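Local coordinates for DNA mismatch repair protein PMS1 (Saccharomyces cerevisiae, PDB 3H4L) that binds ATP through its N-terminal GHKL-type domain and takes part in DNA mismatch repair in yeast, probably hydrolysing the nucleotide as its relatives do, at residues T28-L33 / T176-Y181; G180-N185 / S218-A223; L258-R263 / R344-I349; C300-Y305 / V311-V316. All coordinates share one frame; numbering follows the deposited sequence.

Contact 1 (T28-L33 / T176-Y181)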
# COMPACT_ATOMS: atom_id res chain seq x y z
N THR B 28 -14.25 2.88 11.70
CA THR B 28 -15.02 3.96 12.31
C THR B 28 -14.06 5.06 12.73
O THR B 28 -14.31 6.24 12.51
CB THR B 28 -15.79 3.46 13.55
OG1 THR B 28 -16.66 2.39 13.17
CG2 THR B 28 -16.63 4.57 14.17
N ALA B 29 -12.94 4.66 13.33
CA ALA B 29 -11.96 5.65 13.75
C ALA B 29 -11.52 6.48 12.56
O ALA B 29 -11.48 7.71 12.64
CB ALA B 29 -10.75 4.95 14.38
N VAL B 30 -11.22 5.82 11.44
CA VAL B 30 -10.80 6.52 10.23
C VAL B 30 -11.88 7.47 9.73
O VAL B 30 -11.58 8.60 9.33
CB VAL B 30 -10.49 5.53 9.10
CG1 VAL B 30 -10.10 6.28 7.83
CG2 VAL B 30 -9.36 4.59 9.53
N LYS B 31 -13.13 7.01 9.73
CA LYS B 31 -14.23 7.85 9.29
C LYS B 31 -14.18 9.16 10.07
O LYS B 31 -14.23 10.24 9.48
CB LYS B 31 -15.57 7.21 9.58
CG LYS B 31 -16.13 6.31 8.51
CD LYS B 31 -17.56 5.94 8.92
CE LYS B 31 -18.23 5.03 7.92
NZ LYS B 31 -19.64 4.75 8.33
N GLU B 32 -14.10 9.05 11.40
CA GLU B 32 -14.08 10.20 12.30
C GLU B 32 -12.96 11.18 11.99
O GLU B 32 -13.16 12.41 12.04
CB GLU B 32 -13.98 9.73 13.75
CG GLU B 32 -15.15 8.85 14.20
CD GLU B 32 -16.48 9.58 14.24
OE1 GLU B 32 -16.57 10.72 13.73
OE2 GLU B 32 -17.46 9.01 14.77
N LEU B 33 -11.79 10.65 11.67
CA LEU B 33 -10.65 11.50 11.34
C LEU B 33 -10.79 12.21 9.98
O LEU B 33 -10.54 13.41 9.87
CB LEU B 33 -9.37 10.66 11.38
CG LEU B 33 -9.12 10.09 12.77
CD1 LEU B 33 -7.90 9.18 12.74
CD2 LEU B 33 -8.93 11.24 13.78
N THR B 176 -12.30 0.52 1.61
CA THR B 176 -13.52 0.77 0.86
C THR B 176 -14.06 2.14 1.23
O THR B 176 -14.43 2.93 0.37
CB THR B 176 -14.57 -0.27 1.20
OG1 THR B 176 -14.06 -1.57 0.88
CG2 THR B 176 -15.84 -0.02 0.41
N VAL B 177 -14.10 2.42 2.53
CA VAL B 177 -14.59 3.69 3.03
C VAL B 177 -13.68 4.83 2.60
O VAL B 177 -14.16 5.94 2.35
CB VAL B 177 -14.68 3.67 4.55
CG1 VAL B 177 -14.76 5.09 5.10
CG2 VAL B 177 -15.89 2.86 4.96
N ILE B 178 -12.38 4.59 2.52
CA ILE B 178 -11.49 5.66 2.11
C ILE B 178 -11.73 5.93 0.62
O ILE B 178 -11.71 7.09 0.17
CB ILE B 178 -10.00 5.32 2.39
CG1 ILE B 178 -9.71 5.47 3.89
CG2 ILE B 178 -9.09 6.26 1.62
CD1 ILE B 178 -8.31 5.04 4.31
N GLN B 179 -12.00 4.87 -0.15
CA GLN B 179 -12.27 5.03 -1.57
C GLN B 179 -13.52 5.90 -1.76
O GLN B 179 -13.56 6.76 -2.65
CB GLN B 179 -12.46 3.67 -2.24
CG GLN B 179 -11.20 2.79 -2.19
CD GLN B 179 -11.46 1.37 -2.64
OE1 GLN B 179 -12.40 0.73 -2.19
NE2 GLN B 179 -10.60 0.85 -3.51
N GLY B 180 -14.51 5.69 -0.89
CA GLY B 180 -15.73 6.48 -0.97
C GLY B 180 -15.49 7.98 -0.83
O GLY B 180 -15.99 8.79 -1.60
N TYR B 181 -14.70 8.35 0.17
CA TYR B 181 -14.41 9.76 0.39
C TYR B 181 -13.61 10.35 -0.77
O TYR B 181 -13.81 11.50 -1.16
CB TYR B 181 -13.61 9.93 1.69
CG TYR B 181 -14.42 9.89 2.97
CD1 TYR B 181 -15.18 10.98 3.37
CD2 TYR B 181 -14.35 8.78 3.83
CE1 TYR B 181 -15.85 10.98 4.58
CE2 TYR B 181 -15.02 8.77 5.04
CZ TYR B 181 -15.77 9.88 5.42
OH TYR B 181 -16.42 9.89 6.64

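Contact 2 (G180-N185 / S218-A223)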
# COMPACT_ATOMS: atom_id res chain seq x y z
N GLY B 180 -14.51 5.69 -0.89
CA GLY B 180 -15.73 6.48 -0.97
C GLY B 180 -15.49 7.98 -0.83
O GLY B 180 -15.99 8.79 -1.60
N TYR B 181 -14.70 8.35 0.17
CA TYR B 181 -14.41 9.76 0.39
C TYR B 181 -13.61 10.35 -0.77
O TYR B 181 -13.81 11.50 -1.16
CB TYR B 181 -13.61 9.93 1.69
CG TYR B 181 -14.42 9.89 2.97
CD1 TYR B 181 -15.18 10.98 3.37
CD2 TYR B 181 -14.35 8.78 3.83
CE1 TYR B 181 -15.85 10.98 4.58
CE2 TYR B 181 -15.02 8.77 5.04
CZ TYR B 181 -15.77 9.88 5.42
OH TYR B 181 -16.42 9.89 6.64
N ALA B 182 -12.69 9.56 -1.31
CA ALA B 182 -11.83 10.02 -2.39
C ALA B 182 -12.52 10.18 -3.74
O ALA B 182 -12.15 11.05 -4.53
CB ALA B 182 -10.64 9.09 -2.54
N ILE B 183 -13.51 9.34 -4.01
CA ILE B 183 -14.17 9.45 -5.29
C ILE B 183 -15.07 10.68 -5.40
O ILE B 183 -15.16 11.30 -6.46
CB ILE B 183 -14.98 8.19 -5.59
CG1 ILE B 183 -14.03 7.01 -5.73
CG2 ILE B 183 -15.79 8.38 -6.87
CD1 ILE B 183 -14.72 5.70 -5.97
N ILE B 184 -15.72 11.07 -4.30
CA ILE B 184 -16.60 12.22 -4.35
C ILE B 184 -15.91 13.55 -4.07
O ILE B 184 -16.35 14.59 -4.55
CB ILE B 184 -17.76 12.07 -3.35
CG1 ILE B 184 -18.83 13.13 -3.62
CG2 ILE B 184 -17.24 12.22 -1.93
CD1 ILE B 184 -19.57 12.97 -4.95
N ASN B 185 -14.83 13.52 -3.30
CA ASN B 185 -14.13 14.75 -2.97
C ASN B 185 -13.02 15.15 -3.94
O ASN B 185 -11.83 15.04 -3.65
CB ASN B 185 -13.59 14.67 -1.55
CG ASN B 185 -14.70 14.67 -0.52
OD1 ASN B 185 -15.37 15.69 -0.32
ND2 ASN B 185 -14.92 13.53 0.12
N SER B 218 -10.98 6.23 -11.85
CA SER B 218 -9.91 5.59 -12.61
C SER B 218 -8.63 5.40 -11.81
O SER B 218 -7.88 4.44 -12.04
CB SER B 218 -9.62 6.39 -13.88
OG SER B 218 -10.55 6.06 -14.90
N SER B 219 -8.37 6.31 -10.87
CA SER B 219 -7.19 6.22 -10.03
C SER B 219 -7.45 5.17 -8.96
O SER B 219 -6.63 4.28 -8.71
CB SER B 219 -6.92 7.56 -9.34
OG SER B 219 -6.79 8.59 -10.30
N VAL B 220 -8.62 5.27 -8.33
CA VAL B 220 -9.01 4.38 -7.26
C VAL B 220 -9.37 2.96 -7.67
O VAL B 220 -9.32 2.05 -6.85
CB VAL B 220 -10.19 5.03 -6.46
CG1 VAL B 220 -10.88 4.02 -5.57
CG2 VAL B 220 -9.65 6.19 -5.61
N PHE B 221 -9.70 2.74 -8.94
CA PHE B 221 -10.08 1.40 -9.38
C PHE B 221 -9.44 0.95 -10.68
O PHE B 221 -9.93 0.03 -11.34
CB PHE B 221 -11.59 1.30 -9.51
CG PHE B 221 -12.32 1.29 -8.20
CD1 PHE B 221 -12.30 0.16 -7.39
CD2 PHE B 221 -13.06 2.39 -7.79
CE1 PHE B 221 -13.00 0.13 -6.19
CE2 PHE B 221 -13.76 2.38 -6.59
CZ PHE B 221 -13.74 1.24 -5.80
N GLY B 222 -8.33 1.60 -11.05
CA GLY B 222 -7.63 1.25 -12.28
C GLY B 222 -8.49 1.43 -13.51
O GLY B 222 -9.62 1.92 -13.43
N ALA B 223 -7.94 1.02 -14.66
CA ALA B 223 -8.61 1.12 -15.95
C ALA B 223 -9.90 0.30 -16.02
O ALA B 223 -10.79 0.58 -16.82
CB ALA B 223 -7.67 0.68 -17.06

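Contact 3 (L258-R263 / R344-I349)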
# COMPACT_ATOMS: atom_id res chain seq x y z
N LEU B 258 -39.23 27.02 -2.42
CA LEU B 258 -38.14 26.06 -2.62
C LEU B 258 -38.26 25.25 -3.92
O LEU B 258 -39.26 24.57 -4.15
CB LEU B 258 -38.07 25.11 -1.42
N ASP B 259 -37.22 25.35 -4.76
CA ASP B 259 -37.17 24.61 -6.03
C ASP B 259 -36.72 23.19 -5.69
O ASP B 259 -35.53 22.92 -5.59
CB ASP B 259 -36.16 25.25 -6.99
CG ASP B 259 -36.26 24.71 -8.42
OD1 ASP B 259 -36.66 23.54 -8.59
OD2 ASP B 259 -35.93 25.45 -9.37
N TYR B 260 -37.69 22.30 -5.50
CA TYR B 260 -37.39 20.92 -5.13
C TYR B 260 -36.99 20.02 -6.30
O TYR B 260 -37.74 19.13 -6.70
CB TYR B 260 -38.59 20.30 -4.40
CG TYR B 260 -38.26 19.06 -3.61
CD1 TYR B 260 -39.21 18.45 -2.79
CD2 TYR B 260 -36.98 18.50 -3.66
CE1 TYR B 260 -38.90 17.32 -2.04
CE2 TYR B 260 -36.66 17.37 -2.91
CZ TYR B 260 -37.62 16.78 -2.11
OH TYR B 260 -37.31 15.65 -1.39
N LYS B 261 -35.80 20.27 -6.84
CA LYS B 261 -35.26 19.47 -7.94
C LYS B 261 -34.02 18.72 -7.45
O LYS B 261 -33.16 19.29 -6.78
CB LYS B 261 -34.89 20.37 -9.13
CG LYS B 261 -36.06 20.84 -10.00
CD LYS B 261 -35.55 21.40 -11.33
CE LYS B 261 -36.69 21.81 -12.27
NZ LYS B 261 -37.35 23.07 -11.86
N ILE B 262 -33.95 17.44 -7.77
CA ILE B 262 -32.80 16.64 -7.36
C ILE B 262 -31.94 16.29 -8.56
O ILE B 262 -32.37 15.58 -9.47
CB ILE B 262 -33.23 15.33 -6.66
CG1 ILE B 262 -34.12 15.65 -5.46
CG2 ILE B 262 -31.98 14.57 -6.19
CD1 ILE B 262 -34.69 14.42 -4.78
N ARG B 263 -30.72 16.80 -8.56
CA ARG B 263 -29.78 16.54 -9.63
C ARG B 263 -28.95 15.30 -9.26
O ARG B 263 -28.25 15.28 -8.24
CB ARG B 263 -28.87 17.75 -9.83
N ARG B 344 -40.74 8.56 -0.14
CA ARG B 344 -41.52 7.59 -0.90
C ARG B 344 -41.67 8.02 -2.36
O ARG B 344 -41.50 7.21 -3.28
CB ARG B 344 -42.90 7.41 -0.26
N ALA B 345 -41.98 9.30 -2.58
CA ALA B 345 -42.13 9.83 -3.93
C ALA B 345 -40.77 9.75 -4.63
O ALA B 345 -40.65 9.19 -5.72
CB ALA B 345 -42.61 11.27 -3.88
N VAL B 346 -39.74 10.30 -3.98
CA VAL B 346 -38.39 10.27 -4.53
C VAL B 346 -38.08 8.87 -5.07
O VAL B 346 -37.78 8.70 -6.25
CB VAL B 346 -37.33 10.61 -3.45
CG1 VAL B 346 -35.94 10.50 -4.03
CG2 VAL B 346 -37.57 12.01 -2.90
N ILE B 347 -38.16 7.89 -4.19
CA ILE B 347 -37.89 6.51 -4.56
C ILE B 347 -38.61 6.09 -5.85
O ILE B 347 -38.05 5.34 -6.66
CB ILE B 347 -38.30 5.55 -3.42
CG1 ILE B 347 -37.56 5.94 -2.13
CG2 ILE B 347 -37.98 4.11 -3.80
CD1 ILE B 347 -38.04 5.22 -0.87
N ASP B 348 -39.83 6.58 -6.04
CA ASP B 348 -40.61 6.23 -7.23
C ASP B 348 -40.21 6.99 -8.49
O ASP B 348 -40.17 6.41 -9.58
CB ASP B 348 -42.10 6.44 -6.95
CG ASP B 348 -42.63 5.47 -5.91
OD1 ASP B 348 -42.65 4.25 -6.20
OD2 ASP B 348 -43.01 5.92 -4.81
N ILE B 349 -39.95 8.28 -8.35
CA ILE B 349 -39.55 9.09 -9.49
C ILE B 349 -38.16 8.67 -9.95
O ILE B 349 -37.83 8.77 -11.13
CB ILE B 349 -39.59 10.59 -9.15
CG1 ILE B 349 -41.05 11.03 -8.97
CG2 ILE B 349 -38.89 11.40 -10.23
CD1 ILE B 349 -41.24 12.53 -8.85

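Contact 4 (C300-Y305 / V311-V316)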
# COMPACT_ATOMS: atom_id res chain seq x y z
N CYS B 300 -33.58 0.07 -4.53
CA CYS B 300 -34.19 0.50 -5.77
C CYS B 300 -33.22 0.34 -6.95
O CYS B 300 -33.59 -0.20 -7.99
CB CYS B 300 -34.64 1.96 -5.66
SG CYS B 300 -35.44 2.57 -7.17
N CYS B 301 -31.99 0.80 -6.78
CA CYS B 301 -30.98 0.70 -7.83
C CYS B 301 -30.86 -0.76 -8.28
O CYS B 301 -30.98 -1.06 -9.46
CB CYS B 301 -29.61 1.17 -7.31
SG CYS B 301 -29.07 2.84 -7.77
N ASN B 302 -30.64 -1.64 -7.32
CA ASN B 302 -30.48 -3.07 -7.59
C ASN B 302 -31.63 -3.71 -8.35
O ASN B 302 -31.41 -4.38 -9.35
CB ASN B 302 -30.26 -3.83 -6.28
CG ASN B 302 -28.93 -3.48 -5.63
OD1 ASN B 302 -27.88 -3.56 -6.26
ND2 ASN B 302 -28.97 -3.11 -4.35
N GLU B 303 -32.86 -3.50 -7.89
CA GLU B 303 -34.01 -4.10 -8.55
C GLU B 303 -34.16 -3.60 -9.99
O GLU B 303 -34.25 -4.40 -10.92
CB GLU B 303 -35.28 -3.83 -7.74
CG GLU B 303 -35.72 -2.39 -7.71
CD GLU B 303 -36.68 -2.12 -6.57
OE1 GLU B 303 -37.28 -1.02 -6.54
OE2 GLU B 303 -36.81 -3.01 -5.70
N VAL B 304 -34.19 -2.28 -10.15
CA VAL B 304 -34.32 -1.67 -11.47
C VAL B 304 -33.26 -2.20 -12.43
O VAL B 304 -33.51 -2.34 -13.62
CB VAL B 304 -34.16 -0.14 -11.39
CG1 VAL B 304 -34.31 0.47 -12.78
CG2 VAL B 304 -35.19 0.44 -10.44
N TYR B 305 -32.07 -2.50 -11.90
CA TYR B 305 -30.98 -3.02 -12.72
C TYR B 305 -31.20 -4.48 -13.08
O TYR B 305 -30.89 -4.91 -14.20
CB TYR B 305 -29.64 -2.89 -11.98
CG TYR B 305 -28.46 -3.31 -12.81
CD1 TYR B 305 -27.91 -2.46 -13.78
CD2 TYR B 305 -27.89 -4.58 -12.66
CE1 TYR B 305 -26.84 -2.86 -14.56
CE2 TYR B 305 -26.82 -4.99 -13.44
CZ TYR B 305 -26.29 -4.13 -14.39
OH TYR B 305 -25.24 -4.54 -15.18
N VAL B 311 -28.48 -11.62 -13.67
CA VAL B 311 -27.27 -12.25 -13.13
C VAL B 311 -26.10 -11.34 -12.70
O VAL B 311 -24.96 -11.81 -12.66
CB VAL B 311 -26.73 -13.32 -14.12
CG1 VAL B 311 -27.84 -14.30 -14.49
CG2 VAL B 311 -26.19 -12.65 -15.37
N GLN B 312 -26.37 -10.08 -12.39
CA GLN B 312 -25.31 -9.15 -11.97
C GLN B 312 -25.84 -7.93 -11.22
O GLN B 312 -26.99 -7.54 -11.38
CB GLN B 312 -24.51 -8.65 -13.16
CG GLN B 312 -23.73 -9.70 -13.90
CD GLN B 312 -22.90 -9.11 -15.01
OE1 GLN B 312 -23.42 -8.44 -15.90
NE2 GLN B 312 -21.59 -9.35 -14.96
N PHE B 313 -24.96 -7.32 -10.43
CA PHE B 313 -25.28 -6.12 -9.66
C PHE B 313 -24.53 -4.96 -10.28
O PHE B 313 -23.41 -5.12 -10.78
CB PHE B 313 -24.87 -6.28 -8.20
CG PHE B 313 -25.51 -7.45 -7.52
CD1 PHE B 313 -24.97 -8.73 -7.65
CD2 PHE B 313 -26.67 -7.29 -6.77
CE1 PHE B 313 -25.58 -9.82 -7.04
CE2 PHE B 313 -27.29 -8.38 -6.16
CZ PHE B 313 -26.74 -9.65 -6.30
N PRO B 314 -25.13 -3.76 -10.26
CA PRO B 314 -24.48 -2.58 -10.84
C PRO B 314 -23.45 -1.90 -9.95
O PRO B 314 -23.61 -1.84 -8.73
CB PRO B 314 -25.65 -1.67 -11.12
CG PRO B 314 -26.54 -1.93 -9.93
CD PRO B 314 -26.49 -3.44 -9.81
N ALA B 315 -22.39 -1.40 -10.57
CA ALA B 315 -21.38 -0.65 -9.83
C ALA B 315 -22.02 0.74 -9.73
O ALA B 315 -22.52 1.27 -10.73
CB ALA B 315 -20.08 -0.59 -10.62
N VAL B 316 -22.01 1.33 -8.54
CA VAL B 316 -22.64 2.64 -8.36
C VAL B 316 -21.76 3.75 -7.83
O VAL B 316 -20.95 3.55 -6.93
CB VAL B 316 -23.85 2.54 -7.43
CG1 VAL B 316 -24.66 3.84 -7.49
CG2 VAL B 316 -24.68 1.33 -7.80

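Contact 1 (T28-L33 / T176-Y181)
Lys-31 lays the root of its side chain across Val-177, CG resting 3.9 Å from Val-177 CG1. The contact joins helix 26-39 to helix 167-184 in the GHKL ATPase fold, where both belong to the helical layer beside the large mixed sheet. Their axes run nearly parallel, 20° apart, and the 10.4 Å between the short segments is bridged mainly by side chains. CG of Lys-31 stands beside the backbone N, anti to the carbonyl carbon (chi1 -89°), and the extended chain beyond it crosses Val-177 at about a right angle, so that the valine meets aliphatic carbon and not the ammonium group. Val-30, the residue before Lys-31, sends the branch that lies anti to its backbone N against Ile-178: Val-30 CG1 lies 4.0 Å from Ile-178 CG1 and 4.1 Å from Ile-178 CD1. Val-30 also touches Ile-57 of strand 56-61, which places this pair at the seam between helices and sheet. Tyr-181 reaches across from its own helix and ends beside Lys-31, but its hydroxyl is hydrogen-bonded to Asp-35 OD1, one turn further along helix 26-39. This bond adds a polar tie to an interface otherwise built from apolar carbon. Glu-32, whose CB points away from helix 167-184, belongs to the nucleotide pocket and touches the bound ATP analogue, so the packing lies on a side of helix 26-39 turned from the nucleotide. At the Tyr-181 end, OH lies 4.0 Å from Lys-31 CG and 3.6 Å from Lys-31 O.

Contact 2 (G180-N185 / S218-A223)
Tyr-181 O is gripped twice by one residue: Asn-185 N donates to it over 3.1 Å, and the side-chain Asn-185 ND2 over 2.6 Å, with an N-H...O angle of 151°. Asn-185 is where the chain leaves helical geometry, and its amide, folded back, satisfies a carbonyl of the last turn of helix 167-184. The contact joins this end of the helix, part of the GHKL ATPase fold, to helix 213-221 beside the smaller four-stranded sheet, and Ile-183 faces that way. Its CG1 stands beside the backbone N (chi1 -64°) and the chain then runs straight on, carrying CD1 to the rim of the Phe-221 ring, near its plane, 3.5 Å from CE2. The same methyl also meets Val-220 CG1 at 4.2 Å. Ala-182 CB lies 4.3 Å from Val-220 CG2. Val-220 CG1 itself overhangs one face of the phenyl ring near its rim, so the two neighbours present a joint apolar surface to Ile-183. Phe-317 and Phe-284, from the smaller sheet, also touch Phe-221, and Val-220 O accepts a hydrogen bond from His-78 ND1 of the second subunit. With no hydrogen bond across, the contact between the two segments rests on buried apolar packing.

Contact 3 (L258-R263 / R344-I349)
A phenol oxygen, not the ring behind it, brings Tyr-260 to the helix: OH lies 3.9 Å from the methyl Val-346 CG2. The two segments belong to the domain with the ribosomal S5-like fold, in which helix 343-362 packs beside the four-stranded mixed sheet, here at the start of strand 261-269. Tyr-260 is the centre of an inverse gamma turn just before that strand, closed by a weak hydrogen bond from Lys-261 N to Asp-259 O. With CG anti to the backbone N (chi1 -162°), the ring is directed at the helix and meets the valine at about a right angle. The hydroxyl is not left to the methyl alone, since it is hydrogen-bonded to His-341 O, just ahead of the helix, and this fixes its end at the place where the helix starts. Two residues on from the tyrosine, Ile-262 also points toward the helix, and both side chains meet Val-346. Leu-236 of the adjoining strand 229-237 and Leu-238 continue the apolar surface, touching Ile-262 and Val-346 respectively. The interface between the segments is small, with a single valine as its whole helical side. Ile-262 CD1 sits astride the fork of that valine, 4.2 Å from both Val-346 CG1 and Val-346 CG2.

Contact 4 (C300-Y305 / V311-V316)
CG of Tyr-305 lies anti to the backbone N (chi1 -176°), which swings the ring away from its helix and flat against Pro-314 on the returning loop. The two segments belong to a beta-alpha-beta crossover of the S5-like domain, in which helix 295-306 links strand 283-287 to its parallel neighbour 316-321. The proline ring slides over one face of the phenol as a CH-pi contact: Pro-314 CB is 3.7 Å from the ring centroid and only 15° off its normal. Pro-314 CD bears on the near side of the same ring, 3.4 Å from Tyr-305 CD2. The rim is engaged too, for Gln-312 O lies in the ring plane, 3.3 Å from Tyr-305 CE2, where the slightly positive ring hydrogens can face a carbonyl oxygen. Shrinking Tyr-305 to an alanine takes away this platform, and Pro-314 would probably lose its partner, with a gap between loop and helix and the carbonyl of Gln-312 facing no ring edge. The hydroxyl has a weak hydrogen bond to Gln-270 O, while the amide of Gln-312 is held by Gly-274 O and Gly-276 N. One turn earlier, Asn-302 leans on the loop with its oxygen. Gln-283 NE2 donates to Asn-302 OD1 and also to Pro-314 O, tying helix, loop and neighbouring strand together. The Asn-302 amide plane stands 81° from the Phe-313 ring; Asn-302 OD1 lies at that ring's edge, 4.0 Å from Phe-313 CD2, and 3.8 Å from Pro-314 CD.

Overall arrangement
From the N terminus, contact 1 closes the long loop that carries most of the ATPase sheet, bringing helix 167-184 back to helix 26-39. Contact 2 opens on the same helix, sharing Gly-180 and Tyr-181 with contact 1, and closes a shorter loop through strands 189-195 and 200-206 at helix 213-221, beside the smaller sheet. Further on, within the S5-like part of the chain, contact 3 spans strand 261-269 to helix 343-362 and contact 4 nests within that loop. No pair crosses. Contacts 3 and 4 meet where Ile-347 O lies 3.8 Å from Cys-300 SG, while contacts 2 and 4 stay about 7 Å apart at their nearest atoms.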